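Side-chain contact in mutual gliding-motility protein MglA (Myxococcus xanthus DK 1622, PDB 6H17), which acts as an intracellular GTP-binding switch that coordinates the two gliding motilities and controls the direction and speed of movement: residues Q167-P171 against T172-V176. Sequence-based numbering, arbitrary orientation.
Sequences QAVAP and TGVGV. With GSP (5'-guanosine-diphosphate-monothiophosphate), chain C.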
loop_
_atom_site.group_PDB
_atom_site.type_symbol
_atom_site.label_atom_id
_atom_site.label_comp_id
_atom_site.label_asym_id
_atom_site.label_seq_id
_atom_site.Cartn_x
_atom_site.Cartn_y
_atom_site.Cartn_z
ATOM N N GLN A 167 -12.114 -0.438 -6.907
ATOM C CA GLN A 167 -12.587 -1.800 -6.706
ATOM C C GLN A 167 -11.513 -2.780 -7.147
ATOM O O GLN A 167 -10.865 -2.570 -8.174
ATOM C CB GLN A 167 -13.813 -2.060 -7.578
ATOM C CG GLN A 167 -15.063 -1.399 -7.124
ATOM C CD GLN A 167 -16.266 -2.011 -7.813
ATOM O OE1 GLN A 167 -16.564 -3.199 -7.649
ATOM N NE2 GLN A 167 -16.940 -1.216 -8.612
ATOM N N ALA A 168 -11.353 -3.872 -6.400
ATOM C CA ALA A 168 -10.349 -4.861 -6.756
ATOM C C ALA A 168 -10.784 -6.291 -6.484
ATOM O O ALA A 168 -11.624 -6.567 -5.615
ATOM C CB ALA A 168 -9.035 -4.611 -6.030
ATOM N N VAL A 169 -10.175 -7.192 -7.260
ATOM C CA VAL A 169 -10.172 -8.633 -7.000
ATOM C C VAL A 169 -8.701 -9.026 -7.155
ATOM O O VAL A 169 -8.240 -9.349 -8.255
ATOM C CB VAL A 169 -11.068 -9.427 -7.952
ATOM C CG1 VAL A 169 -11.070 -10.895 -7.570
ATOM C CG2 VAL A 169 -12.472 -8.885 -7.946
ATOM N N ALA A 170 -7.942 -8.929 -6.071
ATOM C CA ALA A 170 -6.491 -8.965 -6.227
ATOM C C ALA A 170 -5.977 -10.237 -6.897
ATOM O O ALA A 170 -5.040 -10.129 -7.714
ATOM C CB ALA A 170 -5.801 -8.697 -4.886
ATOM N N PRO A 171 -6.492 -11.438 -6.619
ATOM C CA PRO A 171 -5.907 -12.639 -7.236
ATOM C C PRO A 171 -6.013 -12.653 -8.744
ATOM O O PRO A 171 -5.170 -13.273 -9.406
ATOM C CB PRO A 171 -6.694 -13.794 -6.598
ATOM C CG PRO A 171 -7.159 -13.224 -5.284
ATOM C CD PRO A 171 -7.480 -11.780 -5.582
ATOM N N THR A 172 -7.043 -12.028 -9.311
ATOM C CA THR A 172 -7.227 -11.997 -10.756
ATOM C C THR A 172 -6.754 -10.691 -11.377
ATOM O O THR A 172 -6.792 -10.548 -12.607
ATOM C CB THR A 172 -8.687 -12.230 -11.123
ATOM O OG1 THR A 172 -9.449 -11.140 -10.585
ATOM C CG2 THR A 172 -9.204 -13.572 -10.579
ATOM N N GLY A 173 -6.301 -9.751 -10.568
ATOM C CA GLY A 173 -5.768 -8.500 -11.037
ATOM C C GLY A 173 -6.749 -7.356 -11.165
ATOM O O GLY A 173 -6.315 -6.235 -11.479
ATOM N N VAL A 174 -8.044 -7.571 -10.934
ATOM C CA VAL A 174 -8.997 -6.469 -11.086
ATOM C C VAL A 174 -8.559 -5.332 -10.174
ATOM O O VAL A 174 -8.381 -5.528 -8.964
ATOM C CB VAL A 174 -10.414 -6.924 -10.759
ATOM C CG1 VAL A 174 -11.364 -5.723 -10.850
ATOM C CG2 VAL A 174 -10.886 -8.061 -11.653
ATOM N N GLY A 175 -8.355 -4.139 -10.746
ATOM C CA GLY A 175 -8.034 -2.943 -9.981
ATOM C C GLY A 175 -6.607 -2.828 -9.477
ATOM O O GLY A 175 -6.257 -1.798 -8.895
ATOM N N VAL A 176 -5.775 -3.847 -9.646
ATOM C CA VAL A 176 -4.478 -3.854 -8.975
ATOM C C VAL A 176 -3.524 -2.819 -9.567
ATOM O O VAL A 176 -2.919 -2.016 -8.835
ATOM C CB VAL A 176 -3.884 -5.273 -8.984
ATOM C CG1 VAL A 176 -2.434 -5.287 -8.489
ATOM C CG2 VAL A 176 -4.736 -6.217 -8.163
HETATM P PG GSP C . -1.597 -10.526 6.308
HETATM O O3B GSP C . -2.643 -10.706 5.037
HETATM S S1G GSP C . -2.185 -11.727 7.623
HETATM O O2G GSP C . -0.194 -10.796 5.727
HETATM O O3G GSP C . -1.712 -9.054 6.717
HETATM P PB GSP C . -2.631 -10.130 3.561
HETATM O O1B GSP C . -3.369 -8.845 3.504
HETATM O O2B GSP C . -1.256 -10.119 3.011
HETATM P PA GSP C . -3.196 -12.135 1.550
HETATM O O1A GSP C . -2.887 -11.300 0.399
HETATM O O2A GSP C . -2.231 -13.171 1.933
HETATM O O3A GSP C . -3.538 -11.233 2.815
HETATM O "O5'" GSP C . -4.637 -12.760 1.266
HETATM C "C5'" GSP C . -5.266 -13.582 2.237
HETATM C "C4'" GSP C . -6.226 -14.554 1.563
HETATM O "O4'" GSP C . -7.264 -13.816 0.888
HETATM C "C3'" GSP C . -5.545 -15.393 0.514
HETATM O "O3'" GSP C . -6.072 -16.710 0.544
HETATM C "C2'" GSP C . -5.893 -14.737 -0.820
HETATM O "O2'" GSP C . -5.906 -15.589 -1.928
HETATM C "C1'" GSP C . -7.288 -14.193 -0.479
HETATM N N9 GSP C . -7.702 -13.054 -1.288
HETATM C C8 GSP C . -6.985 -11.913 -1.480
HETATM N N7 GSP C . -7.673 -11.077 -2.286
HETATM C C5 GSP C . -8.847 -11.708 -2.605
HETATM C C6 GSP C . -9.929 -11.344 -3.404
HETATM O O6 GSP C . -10.041 -10.259 -4.023
HETATM N N1 GSP C . -10.931 -12.258 -3.506
HETATM C C2 GSP C . -10.910 -13.464 -2.852
HETATM N N2 GSP C . -11.935 -14.286 -2.993
HETATM N N3 GSP C . -9.868 -13.842 -2.077
HETATM C C4 GSP C . -8.865 -12.949 -1.985
#
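On one face of the Val169 carbonyl plane Thr172 supplies two donors, the backbone N standing 42° out of it and OG1 tilted by 30°; they lie 3.1 Å and 3.2 Å from Val169 O. With chi1 at 64° the hydroxyl stands between the Thr172 backbone N and carbonyl carbon, which brings it to Val169 O and to CG1 of Val169. The guanine is the second flat group. Pro171 lies over one of its faces, CD 3.3 Å from C5, while at the edge O6 accepts a weak bond from Ala170 N, 3.2 Å away. This contact with the base, in the loop between the last strand and the last helix, is consistent with the G5 motif of small GTPases. Gly173 N, bonded to Ala170 O at 3.1 Å, approaches from above that carbonyl plane and helps close the turn. Val169 and Val174 form a single antiparallel bridge, a hydrogen-bonded pair: Val169 N donates to Val174 O at 3.0 Å, and the return bond is weak. The two valines meet beside it, CB to CB 3.8 Å. Asn141 OD1 also bonds Ala170 N, tying the loop to strand 136-141. The turn connects strand 165-167 to helix 176-193, with Gly175 at its N-cap position, while Ala170 and Val176 pack on helix 25-35.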